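Dendroaspis polylepis MT9 (Dendroaspis polylepis, PDB 6R5M) antagonizes the muscarinic type 2 receptor selectively among muscarinic receptors and reverses the agonist-induced arterial relaxation that this receptor mediates. Local coordinates at residues A[39-42]-A[43-47]. Residues are numbered along the deposited sequence; the frame is centred on the assembly and turned at random.
Sequences PSAV and RPRQV. With PGO (S-1,2-propanediol), chain G.
The carbonyl oxygen of Val42 takes the backbone N-H of Arg45 at 3.1 Å (Arg45 N to Val42 O), a weak bond bent to 127° at the hydrogen, and Arg45 CB presses on the same oxygen. Together with the cis peptide bond before Pro44, this makes Val42 to Arg45 a type VIa beta turn, which closes the tip of the third finger of a three-finger toxin and reverses the chain into strand 45-50. A Cys38-Cys49 disulfide probably ties the two limbs together near the base.

Next to the turn, Ala41 points its methyl toward the returning strand. Its methyl meets Val47 CG2 at 3.5 Å (from Ala41 CB) and, on another flank, lies 3.8 Å from Arg45 CB. The Arg45 chain bends at chi2 (142°) and again at chi3 (54°), folding back so that one face of its guanidinium lies against Ala41 CB, offset toward the group's rim on the NE side. That is apolar contact with a charged plane, without a polar bond between the two residues.

Nearer the base, Val47 crosses Pro39: Val47 CG1 approaches Pro39 CD at 3.9 Å, while Val47 CG2 packs 3.6 Å from Pro39 O. Val47 and Arg45 also touch Met25, and Gln46 pairs through its backbone with Ser26, where edge strand 45-50 runs antiparallel to strand 22-27. On the 39-42 limb a propanediol, probably from the crystallisation liquor, accepts a hydrogen bond from Ser40 N at 3.1 Å to its O2, with Ser40 OG a weaker second partner of that oxygen at 3.3 Å.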
ATOM      1  N   PRO A  39      -7.958  -1.996   0.155  1.00 39.83           N
ATOM      2  CA  PRO A  39      -9.147  -1.184  -0.116  1.00 40.63           C
ATOM      3  C   PRO A  39      -9.709  -1.388  -1.524  1.00 47.80           C
ATOM      4  O   PRO A  39      -8.988  -1.772  -2.441  1.00 46.54           O
ATOM      5  CB  PRO A  39      -8.657   0.256   0.096  1.00 42.14           C
ATOM      6  CG  PRO A  39      -7.158   0.179   0.262  1.00 46.22           C
ATOM      7  CD  PRO A  39      -6.727  -1.213  -0.044  1.00 41.49           C
ATOM      8  N   SER A  40     -11.003  -1.137  -1.689  1.00 48.43           N
ATOM      9  CA  SER A  40     -11.674  -1.215  -2.990  1.00 49.61           C
ATOM     10  C   SER A  40     -11.460   0.109  -3.757  1.00 55.76           C
ATOM     11  O   SER A  40     -11.458   1.173  -3.136  1.00 55.62           O
ATOM     12  CB  SER A  40     -13.171  -1.464  -2.801  1.00 53.68           C
ATOM     13  OG  SER A  40     -13.748  -0.532  -1.898  1.00 63.66           O
ATOM     14  N   ALA A  41     -11.333   0.060  -5.104  1.00 53.84           N
ATOM     15  CA  ALA A  41     -11.205   1.268  -5.944  1.00 54.38           C
ATOM     16  C   ALA A  41     -11.541   1.047  -7.419  1.00 59.49           C
ATOM     17  O   ALA A  41     -11.175   0.022  -8.004  1.00 60.07           O
ATOM     18  CB  ALA A  41      -9.829   1.905  -5.803  1.00 55.17           C
ATOM     19  N   VAL A  42     -12.226   2.027  -8.015  1.00 56.10           N
ATOM     20  CA  VAL A  42     -12.635   2.016  -9.426  1.00 56.40           C
ATOM     21  C   VAL A  42     -11.708   2.967 -10.206  1.00 60.82           C
ATOM     22  O   VAL A  42     -11.143   3.887  -9.610  1.00 60.35           O
ATOM     23  CB  VAL A  42     -14.137   2.405  -9.595  1.00 60.49           C
ATOM     24  CG1 VAL A  42     -14.675   1.969 -10.957  1.00 60.44           C
ATOM     25  CG2 VAL A  42     -14.996   1.813  -8.481  1.00 60.45           C
ATOM     26  N   ARG A  43     -11.561   2.742 -11.533  1.00 57.93           N
ATOM     27  CA  ARG A  43     -10.769   3.551 -12.477  1.00 57.71           C
ATOM     28  C   ARG A  43     -11.009   5.065 -12.264  1.00 59.63           C
ATOM     29  O   ARG A  43     -12.140   5.449 -11.964  1.00 59.89           O
ATOM     30  CB  ARG A  43     -11.111   3.171 -13.934  1.00 59.10           C
ATOM     31  CG  ARG A  43     -10.556   1.821 -14.389  1.00 71.95           C
ATOM     32  CD  ARG A  43     -11.002   1.510 -15.807  1.00 84.52           C
ATOM     33  NE  ARG A  43     -10.706   0.129 -16.197  1.00 94.91           N
ATOM     34  CZ  ARG A  43     -10.958  -0.384 -17.400  1.00110.38           C
ATOM     35  NH1 ARG A  43     -11.511   0.366 -18.348  1.00 97.16           N
ATOM     36  NH2 ARG A  43     -10.659  -1.648 -17.665  1.00 97.23           N
ATOM     37  N   PRO A  44      -9.987   5.942 -12.350  1.00 54.79           N
ATOM     38  CA  PRO A  44      -8.577   5.685 -12.705  1.00 53.87           C
ATOM     39  C   PRO A  44      -7.727   5.100 -11.574  1.00 53.99           C
ATOM     40  O   PRO A  44      -6.560   4.764 -11.794  1.00 54.03           O
ATOM     41  CB  PRO A  44      -8.093   7.067 -13.149  1.00 55.92           C
ATOM     42  CG  PRO A  44      -8.871   8.018 -12.290  1.00 60.54           C
ATOM     43  CD  PRO A  44     -10.228   7.384 -12.123  1.00 56.38           C
ATOM     44  N   ARG A  45      -8.316   4.972 -10.372  1.00 47.04           N
ATOM     45  CA  ARG A  45      -7.660   4.452  -9.176  1.00 45.08           C
ATOM     46  C   ARG A  45      -7.380   2.950  -9.307  1.00 45.15           C
ATOM     47  O   ARG A  45      -8.300   2.158  -9.541  1.00 45.99           O
ATOM     48  CB  ARG A  45      -8.532   4.739  -7.957  1.00 44.25           C
ATOM     49  CG  ARG A  45      -7.759   5.108  -6.722  1.00 49.37           C
ATOM     50  CD  ARG A  45      -8.471   6.193  -5.945  1.00 46.62           C
ATOM     51  NE  ARG A  45      -9.856   5.849  -5.621  1.00 47.18           N
ATOM     52  CZ  ARG A  45     -10.346   5.754  -4.390  1.00 62.56           C
ATOM     53  NH1 ARG A  45      -9.567   5.971  -3.337  1.00 50.62           N
ATOM     54  NH2 ARG A  45     -11.621   5.443  -4.200  1.00 50.69           N
ATOM     55  N   GLN A  46      -6.104   2.572  -9.172  1.00 36.99           N
ATOM     56  CA  GLN A  46      -5.660   1.183  -9.320  1.00 34.67           C
ATOM     57  C   GLN A  46      -5.030   0.707  -8.028  1.00 35.60           C
ATOM     58  O   GLN A  46      -4.136   1.380  -7.510  1.00 34.80           O
ATOM     59  CB  GLN A  46      -4.642   1.039 -10.479  1.00 35.49           C
ATOM     60  CG  GLN A  46      -5.033   1.693 -11.796  1.00 50.82           C
ATOM     61  CD  GLN A  46      -5.803   0.771 -12.702  1.00 74.20           C
ATOM     62  OE1 GLN A  46      -5.230  -0.035 -13.436  1.00 73.05           O
ATOM     63  NE2 GLN A  46      -7.119   0.893 -12.712  1.00 68.85           N
ATOM     64  N   VAL A  47      -5.496  -0.445  -7.503  1.00 30.45           N
ATOM     65  CA  VAL A  47      -4.980  -1.048  -6.263  1.00 29.98           C
ATOM     66  C   VAL A  47      -4.226  -2.337  -6.579  1.00 31.50           C
ATOM     67  O   VAL A  47      -4.677  -3.151  -7.387  1.00 30.37           O
ATOM     68  CB  VAL A  47      -6.050  -1.330  -5.155  1.00 34.44           C
ATOM     69  CG1 VAL A  47      -5.440  -1.294  -3.749  1.00 33.96           C
ATOM     70  CG2 VAL A  47      -7.225  -0.374  -5.239  1.00 34.69           C
TER
HETATM   71  C1  PGO G 104     -13.641  -0.292   2.571  1.00 64.47           C
HETATM   72  C2  PGO G 104     -12.248  -0.461   2.002  1.00 62.81           C
HETATM   73  C3  PGO G 104     -11.191  -0.103   3.009  1.00 61.55           C
HETATM   74  O1  PGO G 104     -14.642  -0.579   1.597  1.00 64.79           O
HETATM   75  O2  PGO G 104     -12.105   0.356   0.845  1.00 62.73           O